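Local atomic coordinates of laccase (Botrytis aclada, PDB entry 4X4K), a protein that oxidises phenolic substrates such as hydroquinones with reduction of dioxygen to water at copper centres, probably serving in lignin breakdown and detoxification of lignin-derived compounds. Residues A[70-75]-A[98-103]; A[170-175]-A[209-214]; A[191-196]-A[264-269]. All coordinates share one frame; numbering follows the deposited sequence. Where two conformers were deposited one is given.

Contact 1 (A[70-75]-A[98-103]); sequences YWLSVE and PAIIAD. With NAG (2-acetamido-2-deoxy-beta-D-glucopyranose), chain I; MAN (alpha-D-mannopyranose), chain C.
Tyr70 reaches across from strand 67-79 to Ile100 and Ile101 of strand 100-103, bridging two sheets of the first cupredoxin-type beta-sandwich of this multicopper oxidase. The short strand axes approach to 10.2 Å at 157°, an almost antiparallel pass at a spacing too wide for backbone pairing, and side chains make the connection. In one of its two modelled conformers, Tyr70 has CG beside its backbone N and anti to the carbonyl carbon (chi1 -76°), which carries the ring toward the facing strand. There the hydroxyl OH donates to the backbone O of Ile101 at 3.0 Å, with a C=O...donor angle of 121° and the donor tilted out of the carbonyl plane. The ring is sandwiched. Ile100 CG1 lies over the centre of one face, and its branch CG2 makes an off-centre CH-pi contact 4.1 Å from the Tyr70 centroid. Over the opposite face sits C6 of a mannose, whose O6 gives Tyr70 OH a weak hydrogen bond of 3.2 Å. Trp71 turns outward and stacks on His111, while its backbone O accepts from N2 of an N-acetylglucosamine at 2.9 Å. Leu72, on which Ile110 and Phe91 also pack, points back inward and divides its methyls between two partners: CD2 meets Pro98 CG at 4.1 Å, and CD1 meets Ile100 CD1 also at 4.1 Å.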
loop_
_atom_site.group_PDB
_atom_site.type_symbol
_atom_site.label_atom_id
_atom_site.label_comp_id
_atom_site.label_asym_id
_atom_site.label_seq_id
_atom_site.Cartn_x
_atom_site.Cartn_y
_atom_site.Cartn_z
ATOM N N TYR A 70 20.068 7.285 1.940
ATOM C CA TYR A 70 19.580 7.250 0.579
ATOM C C TYR A 70 19.194 8.676 0.211
ATOM O O TYR A 70 18.690 9.416 1.054
ATOM C CB TYR A 70 18.342 6.339 0.460
ATOM C CG TYR A 70 18.593 4.835 0.472
ATOM C CD1 TYR A 70 18.808 4.140 -0.716
ATOM C CD2 TYR A 70 18.564 4.101 1.666
ATOM C CE1 TYR A 70 19.013 2.769 -0.723
ATOM C CE2 TYR A 70 18.778 2.731 1.669
ATOM C CZ TYR A 70 19.002 2.059 0.471
ATOM O OH TYR A 70 19.217 0.679 0.447
ATOM N N TRP A 71 19.465 9.066 -1.036
ATOM C CA TRP A 71 18.941 10.294 -1.600
ATOM C C TRP A 71 17.986 9.838 -2.665
ATOM O O TRP A 71 18.317 8.936 -3.429
ATOM C CB TRP A 71 20.046 11.159 -2.229
ATOM C CG TRP A 71 20.911 11.847 -1.205
ATOM C CD1 TRP A 71 20.839 13.172 -0.784
ATOM C CD2 TRP A 71 21.951 11.241 -0.452
ATOM N NE1 TRP A 71 21.791 13.407 0.191
ATOM C CE2 TRP A 71 22.485 12.240 0.412
ATOM C CE3 TRP A 71 22.495 9.943 -0.420
ATOM C CZ2 TRP A 71 23.532 11.980 1.292
ATOM C CZ3 TRP A 71 23.543 9.681 0.452
ATOM C CH2 TRP A 71 24.055 10.700 1.297
ATOM N N LEU A 72 16.787 10.412 -2.678
ATOM C CA LEU A 72 15.804 10.111 -3.700
ATOM C C LEU A 72 15.344 11.415 -4.295
ATOM O O LEU A 72 15.148 12.419 -3.600
ATOM C CB LEU A 72 14.597 9.358 -3.135
ATOM C CG LEU A 72 14.828 7.983 -2.484
ATOM C CD1 LEU A 72 13.496 7.461 -1.940
ATOM C CD2 LEU A 72 15.468 6.989 -3.458
ATOM N N SER A 73 15.180 11.391 -5.604
ATOM C CA SER A 73 14.714 12.553 -6.289
ATOM C C SER A 73 13.352 12.226 -6.841
ATOM O O SER A 73 13.198 11.259 -7.587
ATOM C CB SER A 73 15.672 12.911 -7.407
ATOM O OG SER A 73 15.259 14.108 -7.992
ATOM N N VAL A 74 12.361 13.022 -6.455
ATOM C CA VAL A 74 11.025 12.866 -6.994
ATOM C C VAL A 74 10.997 13.670 -8.282
ATOM O O VAL A 74 11.175 14.888 -8.279
ATOM C CB VAL A 74 9.939 13.318 -6.011
ATOM C CG1 VAL A 74 8.589 13.339 -6.703
ATOM C CG2 VAL A 74 9.918 12.414 -4.766
ATOM N N GLU A 75 10.772 12.956 -9.387
ATOM C CA GLU A 75 11.045 13.470 -10.722
ATOM C C GLU A 75 9.878 13.383 -11.691
ATOM O O GLU A 75 8.981 12.543 -11.568
ATOM C CB GLU A 75 12.273 12.762 -11.302
ATOM C CG GLU A 75 13.566 13.158 -10.599
ATOM C CD GLU A 75 14.807 12.591 -11.249
ATOM O OE1 GLU A 75 14.686 11.911 -12.283
ATOM O OE2 GLU A 75 15.914 12.842 -10.731
ATOM N N PRO A 98 13.905 3.114 -6.955
ATOM C CA PRO A 98 15.049 2.328 -6.507
ATOM C C PRO A 98 14.728 1.541 -5.246
ATOM O O PRO A 98 13.960 2.001 -4.379
ATOM C CB PRO A 98 16.130 3.386 -6.200
ATOM C CG PRO A 98 15.669 4.653 -6.829
ATOM C CD PRO A 98 14.173 4.565 -6.886
ATOM N N ALA A 99 15.323 0.353 -5.153
ATOM C CA ALA A 99 15.163 -0.484 -3.980
ATOM C C ALA A 99 15.786 0.176 -2.765
ATOM O O ALA A 99 16.952 0.563 -2.785
ATOM C CB ALA A 99 15.791 -1.831 -4.216
ATOM N N ILE A 100 14.999 0.308 -1.705
ATOM C CA ILE A 100 15.556 0.601 -0.405
ATOM C C ILE A 100 15.640 -0.723 0.332
ATOM O O ILE A 100 14.632 -1.354 0.646
ATOM C CB ILE A 100 14.733 1.633 0.363
ATOM C CG1 ILE A 100 14.766 2.952 -0.387
ATOM C CG2 ILE A 100 15.283 1.798 1.772
ATOM C CD1 ILE A 100 14.065 4.086 0.317
ATOM N N ILE A 101 16.865 -1.172 0.558
ATOM C CA ILE A 101 17.074 -2.446 1.198
ATOM C C ILE A 101 17.848 -2.189 2.494
ATOM O O ILE A 101 18.846 -1.463 2.504
ATOM C CB ILE A 101 17.752 -3.450 0.229
ATOM C CG1 ILE A 101 16.796 -3.746 -0.937
ATOM C CG2 ILE A 101 18.148 -4.760 0.936
ATOM C CD1 ILE A 101 17.406 -4.500 -2.106
ATOM N N ALA A 102 17.356 -2.745 3.598
ATOM C CA ALA A 102 18.036 -2.578 4.858
ATOM C C ALA A 102 17.888 -3.819 5.685
ATOM O O ALA A 102 17.252 -4.778 5.271
ATOM C CB ALA A 102 17.499 -1.355 5.601
ATOM N N ASP A 103 18.493 -3.815 6.859
ATOM C CA ASP A 103 18.268 -4.896 7.806
ATOM C C ASP A 103 17.373 -4.452 8.951
ATOM O O ASP A 103 17.355 -3.294 9.380
ATOM C CB ASP A 103 19.589 -5.487 8.342
ATOM C CG ASP A 103 20.430 -6.157 7.243
ATOM O OD1 ASP A 103 19.933 -7.091 6.587
ATOM O OD2 ASP A 103 21.595 -5.762 7.045
HETATM C C1 NAG I . 18.585 9.613 -7.086
HETATM C C2 NAG I . 19.921 9.094 -6.610
HETATM C C3 NAG I . 20.636 10.196 -5.842
HETATM C C4 NAG I . 20.688 11.495 -6.648
HETATM C C5 NAG I . 19.292 11.926 -7.017
HETATM C C6 NAG I . 19.354 13.229 -7.833
HETATM C C7 NAG I . 19.736 6.709 -6.199
HETATM C C8 NAG I . 19.455 5.647 -5.176
HETATM N N2 NAG I . 19.702 7.957 -5.755
HETATM O O3 NAG I . 21.939 9.749 -5.542
HETATM O O4 NAG I . 21.245 12.525 -5.875
HETATM O O5 NAG I . 18.685 10.876 -7.748
HETATM O O6 NAG I . 20.007 12.965 -9.063
HETATM O O7 NAG I . 19.961 6.423 -7.377
HETATM C C1 MAN C . 25.761 3.370 -0.185
HETATM C C2 MAN C . 25.937 4.810 0.310
HETATM C C3 MAN C . 25.698 4.731 1.819
HETATM C C4 MAN C . 24.371 3.994 2.158
HETATM C C5 MAN C . 24.045 2.800 1.211
HETATM C C6 MAN C . 22.593 2.325 1.280
HETATM O O2 MAN C . 25.022 5.712 -0.294
HETATM O O3 MAN C . 25.768 6.035 2.359
HETATM O O4 MAN C . 24.379 3.562 3.512
HETATM O O5 MAN C . 24.378 3.059 -0.154
HETATM O O6 MAN C . 22.367 1.278 0.354
#

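Contact 2 (A[170-175]-A[209-214]); sequences HFSLQY and SVFEIW. With CU (copper (II) ion), chain E; NAG (2-acetamido-2-deoxy-beta-D-glucopyranose), chain B; NAG (2-acetamido-2-deoxy-beta-D-glucopyranose), chain D; BMA (beta-D-mannopyranose), chain F.
Val210 meets Leu173 at the start of helix 210-217, CG1 of the valine lying 3.5 Å from CB of the leucine. With CG1 set between the backbone N and carbonyl carbon (chi1 73°), that methyl also covers the rim of one face of the Phe211 ring. C1 of an N-acetylglucosamine lies over the centre of the opposite face, so protein covers one face and glycan the other, which restricts the ring's turning. The CE1 and CZ end of the ring lies against the type II' turn from Phe171 to Gln174: Ser172 OG stands at the ring edge, 3.7 Å from Phe211 CE1, and Gln174 CG is 3.7 Å from Phe211 CZ, the amide and ring planes 83° apart. No hydrogen bond joins the segments; the polar ends go elsewhere, Ser172 OG to Asp577 and Gln174 OE1 to Ser169 and Thr121. One helical turn on, Trp214 CB touches Leu173 CD1 at 3.8 Å, the side chains crossing at about a right angle, while Trp214 NE1 binds the backbone O of Asp576. At the other end of 170-175, His170 NE2 coordinates copper at 2.1 Å with His468, His525 and a water molecule, consistent with a type 3 site. The contact sets the loop after strand 163-169 on helix 210-217; from helix 529-533, Trp530 packs on Val210, Ser533 on Leu173 and both on Trp214, while Met89 of strand 86-91 touches Phe211 and Gln174.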
loop_
_atom_site.group_PDB
_atom_site.type_symbol
_atom_site.label_atom_id
_atom_site.label_comp_id
_atom_site.label_asym_id
_atom_site.label_seq_id
_atom_site.Cartn_x
_atom_site.Cartn_y
_atom_site.Cartn_z
ATOM N N HIS A 170 2.317 9.838 -0.902
ATOM C CA HIS A 170 1.014 9.856 -0.299
ATOM C C HIS A 170 0.350 11.161 -0.652
ATOM O O HIS A 170 -0.698 11.501 -0.122
ATOM C CB HIS A 170 1.080 9.662 1.216
ATOM C CG HIS A 170 0.026 8.738 1.742
ATOM N ND1 HIS A 170 -1.318 8.965 1.555
ATOM C CD2 HIS A 170 0.121 7.565 2.411
ATOM C CE1 HIS A 170 -2.009 7.969 2.088
ATOM N NE2 HIS A 170 -1.157 7.103 2.611
ATOM N N PHE A 171 0.960 11.880 -1.576
ATOM C CA PHE A 171 0.445 13.161 -1.984
ATOM C C PHE A 171 -0.539 12.891 -3.076
ATOM O O PHE A 171 -0.152 12.524 -4.201
ATOM C CB PHE A 171 1.579 14.061 -2.490
ATOM C CG PHE A 171 1.148 15.474 -2.803
ATOM C CD1 PHE A 171 1.103 16.440 -1.802
ATOM C CD2 PHE A 171 0.823 15.841 -4.109
ATOM C CE1 PHE A 171 0.711 17.751 -2.101
ATOM C CE2 PHE A 171 0.452 17.149 -4.417
ATOM C CZ PHE A 171 0.392 18.108 -3.411
ATOM N N SER A 172 -1.819 13.015 -2.738
ATOM C CA SER A 172 -2.852 12.887 -3.746
ATOM C C SER A 172 -2.598 11.582 -4.533
ATOM O O SER A 172 -2.379 10.520 -3.930
ATOM C CB SER A 172 -2.824 14.149 -4.634
ATOM O OG SER A 172 -3.875 14.160 -5.562
ATOM N N LEU A 173 -2.586 11.645 -5.857
ATOM C CA LEU A 173 -2.618 10.430 -6.674
ATOM C C LEU A 173 -1.260 10.001 -7.193
ATOM O O LEU A 173 -1.146 9.016 -7.950
ATOM C CB LEU A 173 -3.547 10.643 -7.867
ATOM C CG LEU A 173 -5.027 10.845 -7.558
ATOM C CD1 LEU A 173 -5.663 11.684 -8.662
ATOM C CD2 LEU A 173 -5.723 9.503 -7.411
ATOM N N GLN A 174 -0.228 10.727 -6.791
ATOM C CA GLN A 174 1.096 10.549 -7.390
ATOM C C GLN A 174 1.557 9.131 -7.604
ATOM O O GLN A 174 2.044 8.845 -8.687
ATOM C CB GLN A 174 2.155 11.356 -6.669
ATOM C CG GLN A 174 1.984 12.834 -6.923
ATOM C CD GLN A 174 2.878 13.653 -6.049
ATOM O OE1 GLN A 174 3.385 13.156 -5.039
ATOM N NE2 GLN A 174 3.100 14.914 -6.431
ATOM N N TYR A 175 1.373 8.230 -6.630
ATOM C CA TYR A 175 1.874 6.850 -6.807
ATOM C C TYR A 175 1.297 6.157 -8.035
ATOM O O TYR A 175 1.910 5.221 -8.563
ATOM C CB TYR A 175 1.773 5.985 -5.542
ATOM C CG TYR A 175 0.496 5.218 -5.308
ATOM C CD1 TYR A 175 0.285 4.012 -5.935
ATOM C CD2 TYR A 175 -0.481 5.678 -4.397
ATOM C CE1 TYR A 175 -0.856 3.285 -5.717
ATOM C CE2 TYR A 175 -1.646 4.945 -4.159
ATOM C CZ TYR A 175 -1.826 3.744 -4.838
ATOM O OH TYR A 175 -2.956 2.967 -4.674
ATOM N N SER A 209 -1.291 10.467 -17.495
ATOM C CA SER A 209 -1.220 10.799 -16.077
ATOM C C SER A 209 -2.543 10.543 -15.385
ATOM O O SER A 209 -3.599 10.872 -15.892
ATOM C CB SER A 209 -0.819 12.256 -15.878
ATOM O OG SER A 209 -0.683 12.592 -14.493
ATOM N N VAL A 210 -2.466 9.932 -14.212
ATOM C CA VAL A 210 -3.617 9.745 -13.373
ATOM C C VAL A 210 -4.306 11.124 -13.195
ATOM O O VAL A 210 -5.527 11.226 -13.039
ATOM C CB VAL A 210 -3.157 9.137 -12.027
ATOM C CG1 VAL A 210 -2.438 10.172 -11.178
ATOM C CG2 VAL A 210 -4.326 8.565 -11.270
ATOM N N PHE A 211 -3.526 12.186 -13.253
ATOM C CA PHE A 211 -4.060 13.521 -13.001
ATOM C C PHE A 211 -4.909 14.048 -14.148
ATOM O O PHE A 211 -5.740 14.928 -13.922
ATOM C CB PHE A 211 -2.942 14.506 -12.625
ATOM C CG PHE A 211 -2.304 14.188 -11.304
ATOM C CD1 PHE A 211 -2.940 14.534 -10.106
ATOM C CD2 PHE A 211 -1.066 13.514 -11.243
ATOM C CE1 PHE A 211 -2.337 14.235 -8.877
ATOM C CE2 PHE A 211 -0.472 13.209 -10.026
ATOM C CZ PHE A 211 -1.107 13.573 -8.841
ATOM N N GLU A 212 -4.705 13.495 -15.356
ATOM C CA GLU A 212 -5.539 13.809 -16.532
ATOM C C GLU A 212 -6.945 13.253 -16.345
ATOM O O GLU A 212 -7.919 13.864 -16.756
ATOM C CB GLU A 212 -4.920 13.237 -17.809
ATOM C CG GLU A 212 -5.052 14.118 -19.049
ATOM C CD GLU A 212 -3.853 13.992 -19.997
ATOM O OE1 GLU A 212 -2.699 14.063 -19.505
ATOM O OE2 GLU A 212 -4.057 13.829 -21.227
ATOM N N ILE A 213 -7.055 12.101 -15.698
ATOM C CA ILE A 213 -8.327 11.425 -15.646
ATOM C C ILE A 213 -9.056 11.574 -14.319
ATOM O O ILE A 213 -10.173 11.100 -14.172
ATOM C CB ILE A 213 -8.200 9.955 -16.082
ATOM C CG1 ILE A 213 -7.135 9.222 -15.285
ATOM C CG2 ILE A 213 -7.839 9.912 -17.559
ATOM C CD1 ILE A 213 -6.630 7.970 -15.976
ATOM N N TRP A 214 -8.436 12.276 -13.378
ATOM C CA TRP A 214 -9.022 12.470 -12.068
ATOM C C TRP A 214 -10.379 13.172 -12.156
ATOM O O TRP A 214 -11.350 12.700 -11.550
ATOM C CB TRP A 214 -8.070 13.258 -11.168
ATOM C CG TRP A 214 -8.725 13.877 -9.945
ATOM C CD1 TRP A 214 -8.753 15.207 -9.609
ATOM C CD2 TRP A 214 -9.444 13.187 -8.903
ATOM N NE1 TRP A 214 -9.438 15.383 -8.419
ATOM C CE2 TRP A 214 -9.858 14.159 -7.962
ATOM C CE3 TRP A 214 -9.769 11.840 -8.667
ATOM C CZ2 TRP A 214 -10.585 13.827 -6.828
ATOM C CZ3 TRP A 214 -10.491 11.521 -7.527
ATOM C CH2 TRP A 214 -10.882 12.499 -6.627
HETATM CU CU CU E . -1.799 5.479 3.697
HETATM C C1 NAG B . -3.404 18.490 -13.810
HETATM C C2 NAG B . -3.665 17.946 -15.214
HETATM C C3 NAG B . -4.722 18.769 -15.914
HETATM C C4 NAG B . -5.957 18.915 -15.021
HETATM C C5 NAG B . -5.536 19.472 -13.653
HETATM C C6 NAG B . -6.694 19.663 -12.692
HETATM C C7 NAG B . -1.807 16.950 -16.416
HETATM C C8 NAG B . -0.634 17.198 -17.331
HETATM N N2 NAG B . -2.501 18.015 -16.068
HETATM O O3 NAG B . -5.041 18.084 -17.102
HETATM O O4 NAG B . -6.925 19.715 -15.656
HETATM O O5 NAG B . -4.617 18.551 -13.083
HETATM O O6 NAG B . -7.274 18.401 -12.509
HETATM O O7 NAG B . -2.095 15.822 -16.032
HETATM C C1 NAG D . -0.037 17.861 -9.757
HETATM C C2 NAG D . -1.267 18.746 -9.743
HETATM C C3 NAG D . -2.246 18.334 -10.836
HETATM C C4 NAG D . -1.604 18.422 -12.213
HETATM C C5 NAG D . -0.216 17.750 -12.169
HETATM C C6 NAG D . 0.642 18.061 -13.387
HETATM C C7 NAG D . -1.548 19.517 -7.477
HETATM C C8 NAG D . -2.357 19.393 -6.222
HETATM N N2 NAG D . -1.933 18.723 -8.454
HETATM O O3 NAG D . -3.418 19.121 -10.795
HETATM O O4 NAG D . -2.426 17.693 -13.124
HETATM O O5 NAG D . 0.566 18.048 -11.021
HETATM O O6 NAG D . 1.244 16.822 -13.685
HETATM O O7 NAG D . -0.585 20.303 -7.600
HETATM C C1 BMA F . -7.986 18.868 -16.134
HETATM C C2 BMA F . -9.219 19.755 -16.320
HETATM C C3 BMA F . -10.380 18.995 -16.976
HETATM C C4 BMA F . -9.962 18.131 -18.172
HETATM C C5 BMA F . -8.701 17.296 -17.830
HETATM C C6 BMA F . -8.240 16.326 -18.939
HETATM O O2 BMA F . -8.850 20.912 -17.075
HETATM O O3 BMA F . -11.476 19.867 -17.308
HETATM O O4 BMA F . -11.076 17.271 -18.459
HETATM O O5 BMA F . -7.636 18.138 -17.329
HETATM O O6 BMA F . -7.751 16.905 -20.159
HETATM O O HOH W 1 -0.865 4.216 2.413
#

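Contact 3 (A[191-196]-A[264-269]); sequences ADYDED and RLRLIN
Tyr193 lays its ring over the aliphatic base of Arg264, and this pairing begins the dense half of the contact. Arg264 CB sits over the centre of one ring face, 3.7 Å from the Tyr193 centroid, in a CH-pi contact. Tyr193 CG lies between its backbone N and carbonyl carbon (chi1 56°), folding the ring over Arg264, whose extended chain crosses it obliquely and brings CD close to CZ. At the far end Arg264 NH1 donates to Tyr193 OH at 2.9 Å, nearly within the guanidinium plane, although ring and guanidinium planes stand 83° apart. At the backbone, Arg264 N donates to Glu195 O over a short 2.6 Å with an angle of 166° at the hydrogen. That bond belongs to the parallel bridge of Asp196 with Arg264, CA to CA 4.6 Å, where strands 195-205 and 262-269 run side by side in a six-stranded sheet of the second cupredoxin-type domain. Asp196 is gripped side-on by Arg266: NE reaches OD1 at 3.0 Å on its syn side, and NH2 reaches OD2 at 3.0 Å from above the carboxylate plane. Arg266 NH2 also lies 3.3 Å above the Arg264 guanidinium plane, toward its rim; Asp196 and Asp312, which salt-bridges Arg264 NE, probably offset the paired positive charge. The solvent side is much looser. Asp194 turns away from 264-269, its OD2 bonding to Lys262 N instead, and Glu195, which supplies its carbonyl to the sheet, leads its carboxylate away from the strand.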
loop_
_atom_site.group_PDB
_atom_site.type_symbol
_atom_site.label_atom_id
_atom_site.label_comp_id
_atom_site.label_asym_id
_atom_site.label_seq_id
_atom_site.Cartn_x
_atom_site.Cartn_y
_atom_site.Cartn_z
ATOM N N ALA A 191 10.081 -20.124 6.505
ATOM C CA ALA A 191 10.475 -21.295 5.721
ATOM C C ALA A 191 11.798 -21.007 5.062
ATOM O O ALA A 191 12.214 -19.842 4.969
ATOM C CB ALA A 191 9.427 -21.668 4.679
ATOM N N ASP A 192 12.469 -22.072 4.630
ATOM C CA ASP A 192 13.767 -21.957 3.972
ATOM C C ASP A 192 13.615 -21.759 2.471
ATOM O O ASP A 192 12.640 -22.215 1.871
ATOM C CB ASP A 192 14.633 -23.193 4.268
ATOM C CG ASP A 192 15.092 -23.254 5.720
ATOM O OD1 ASP A 192 15.463 -22.187 6.266
ATOM O OD2 ASP A 192 15.075 -24.366 6.310
ATOM N N TYR A 193 14.574 -21.057 1.880
ATOM C CA TYR A 193 14.631 -20.874 0.439
ATOM C C TYR A 193 16.096 -20.620 0.103
ATOM O O TYR A 193 16.897 -20.288 0.985
ATOM C CB TYR A 193 13.733 -19.709 -0.027
ATOM C CG TYR A 193 14.060 -18.397 0.653
ATOM C CD1 TYR A 193 15.031 -17.549 0.121
ATOM C CD2 TYR A 193 13.432 -18.023 1.851
ATOM C CE1 TYR A 193 15.358 -16.346 0.735
ATOM C CE2 TYR A 193 13.762 -16.822 2.485
ATOM C CZ TYR A 193 14.724 -15.996 1.917
ATOM O OH TYR A 193 15.070 -14.808 2.504
ATOM N N ASP A 194 16.459 -20.802 -1.157
ATOM C CA ASP A 194 17.853 -20.652 -1.556
ATOM C C ASP A 194 18.075 -19.293 -2.179
ATOM O O ASP A 194 19.170 -18.738 -2.114
ATOM C CB ASP A 194 18.258 -21.770 -2.543
ATOM C CG ASP A 194 17.786 -23.145 -2.088
ATOM O OD1 ASP A 194 18.226 -23.585 -1.013
ATOM O OD2 ASP A 194 16.954 -23.776 -2.782
ATOM N N GLU A 195 17.026 -18.731 -2.761
ATOM C CA GLU A 195 17.178 -17.469 -3.473
ATOM C C GLU A 195 16.004 -16.494 -3.308
ATOM O O GLU A 195 14.837 -16.882 -3.282
ATOM C CB GLU A 195 17.427 -17.764 -4.940
ATOM C CG GLU A 195 18.241 -16.702 -5.632
ATOM C CD GLU A 195 19.068 -17.287 -6.749
ATOM O OE1 GLU A 195 19.739 -18.311 -6.492
ATOM O OE2 GLU A 195 19.038 -16.717 -7.869
ATOM N N ASP A 196 16.336 -15.217 -3.225
ATOM C CA ASP A 196 15.359 -14.160 -3.048
ATOM C C ASP A 196 15.355 -13.392 -4.352
ATOM O O ASP A 196 16.369 -12.772 -4.711
ATOM C CB ASP A 196 15.794 -13.250 -1.877
ATOM C CG ASP A 196 14.841 -12.037 -1.644
ATOM O OD1 ASP A 196 13.719 -11.963 -2.207
ATOM O OD2 ASP A 196 15.243 -11.145 -0.878
ATOM N N ARG A 264 12.245 -17.207 -3.018
ATOM C CA ARG A 264 11.343 -16.301 -2.293
ATOM C C ARG A 264 10.890 -15.219 -3.260
ATOM O O ARG A 264 11.724 -14.496 -3.809
ATOM C CB ARG A 264 12.046 -15.687 -1.081
ATOM C CG ARG A 264 11.227 -14.640 -0.326
ATOM C CD ARG A 264 12.058 -13.971 0.747
ATOM N NE ARG A 264 11.194 -13.271 1.692
ATOM C CZ ARG A 264 11.439 -13.169 2.996
ATOM N NH1 ARG A 264 12.539 -13.736 3.516
ATOM N NH2 ARG A 264 10.573 -12.518 3.775
ATOM N N LEU A 265 9.581 -15.134 -3.489
ATOM C CA LEU A 265 8.992 -14.053 -4.299
ATOM C C LEU A 265 8.302 -13.068 -3.368
ATOM O O LEU A 265 7.614 -13.481 -2.440
ATOM C CB LEU A 265 7.943 -14.605 -5.289
ATOM C CG LEU A 265 8.377 -15.132 -6.666
ATOM C CD1 LEU A 265 9.486 -16.164 -6.547
ATOM C CD2 LEU A 265 7.208 -15.742 -7.435
ATOM N N ARG A 266 8.453 -11.774 -3.621
ATOM C CA ARG A 266 7.843 -10.769 -2.752
ATOM C C ARG A 266 6.803 -10.002 -3.550
ATOM O O ARG A 266 7.141 -9.124 -4.337
ATOM C CB ARG A 266 8.912 -9.828 -2.176
ATOM C CG ARG A 266 10.038 -10.521 -1.420
ATOM C CD ARG A 266 11.155 -9.545 -1.095
ATOM N NE ARG A 266 12.231 -10.191 -0.340
ATOM C CZ ARG A 266 12.392 -10.146 0.988
ATOM N NH1 ARG A 266 11.569 -9.456 1.777
ATOM N NH2 ARG A 266 13.417 -10.773 1.522
ATOM N N LEU A 267 5.539 -10.359 -3.370
ATOM C CA LEU A 267 4.457 -9.794 -4.177
ATOM C C LEU A 267 3.821 -8.585 -3.519
ATOM O O LEU A 267 3.541 -8.604 -2.320
ATOM C CB LEU A 267 3.407 -10.869 -4.452
ATOM C CG LEU A 267 4.001 -12.139 -5.113
ATOM C CD1 LEU A 267 3.140 -13.353 -4.780
ATOM C CD2 LEU A 267 4.180 -11.975 -6.619
ATOM N N ILE A 268 3.614 -7.525 -4.301
ATOM C CA ILE A 268 2.947 -6.326 -3.817
ATOM C C ILE A 268 2.001 -5.845 -4.897
ATOM O O ILE A 268 2.406 -5.675 -6.043
ATOM C CB ILE A 268 3.907 -5.146 -3.543
ATOM C CG1 ILE A 268 5.141 -5.605 -2.769
ATOM C CG2 ILE A 268 3.155 -4.022 -2.820
ATOM C CD1 ILE A 268 6.085 -4.501 -2.387
ATOM N N ASN A 269 0.751 -5.623 -4.511
ATOM C CA ASN A 269 -0.223 -5.018 -5.395
ATOM C C ASN A 269 -0.139 -3.502 -5.150
ATOM O O ASN A 269 -0.384 -3.005 -4.026
ATOM C CB ASN A 269 -1.625 -5.610 -5.145
ATOM C CG ASN A 269 -2.730 -4.900 -5.919
ATOM O OD1 ASN A 269 -2.514 -3.914 -6.641
ATOM N ND2 ASN A 269 -3.951 -5.409 -5.761
#

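In the fold
Along the chain contact 1 closes before contacts 2 and 3 open, while contacts 2 and 3 interleave: strand 195-205, entered in contact 3, leads on to helix 210-217 of contact 2. Contact 1 joins the two sheets of the first cupredoxin-type domain; contact 3 lies within one sheet of the second. Centres of contacts 1 and 2, and of 1 and 3, are 21 Å apart; those of 2 and 3 are 30 Å apart, on opposite sides of the chain's centre. Contacts 1 and 3 each lie inside a single domain, whereas contact 2, the only one to supply a copper ligand, is where the first domain's copper-ligand loop meets the helix that follows the second domain's opening strand.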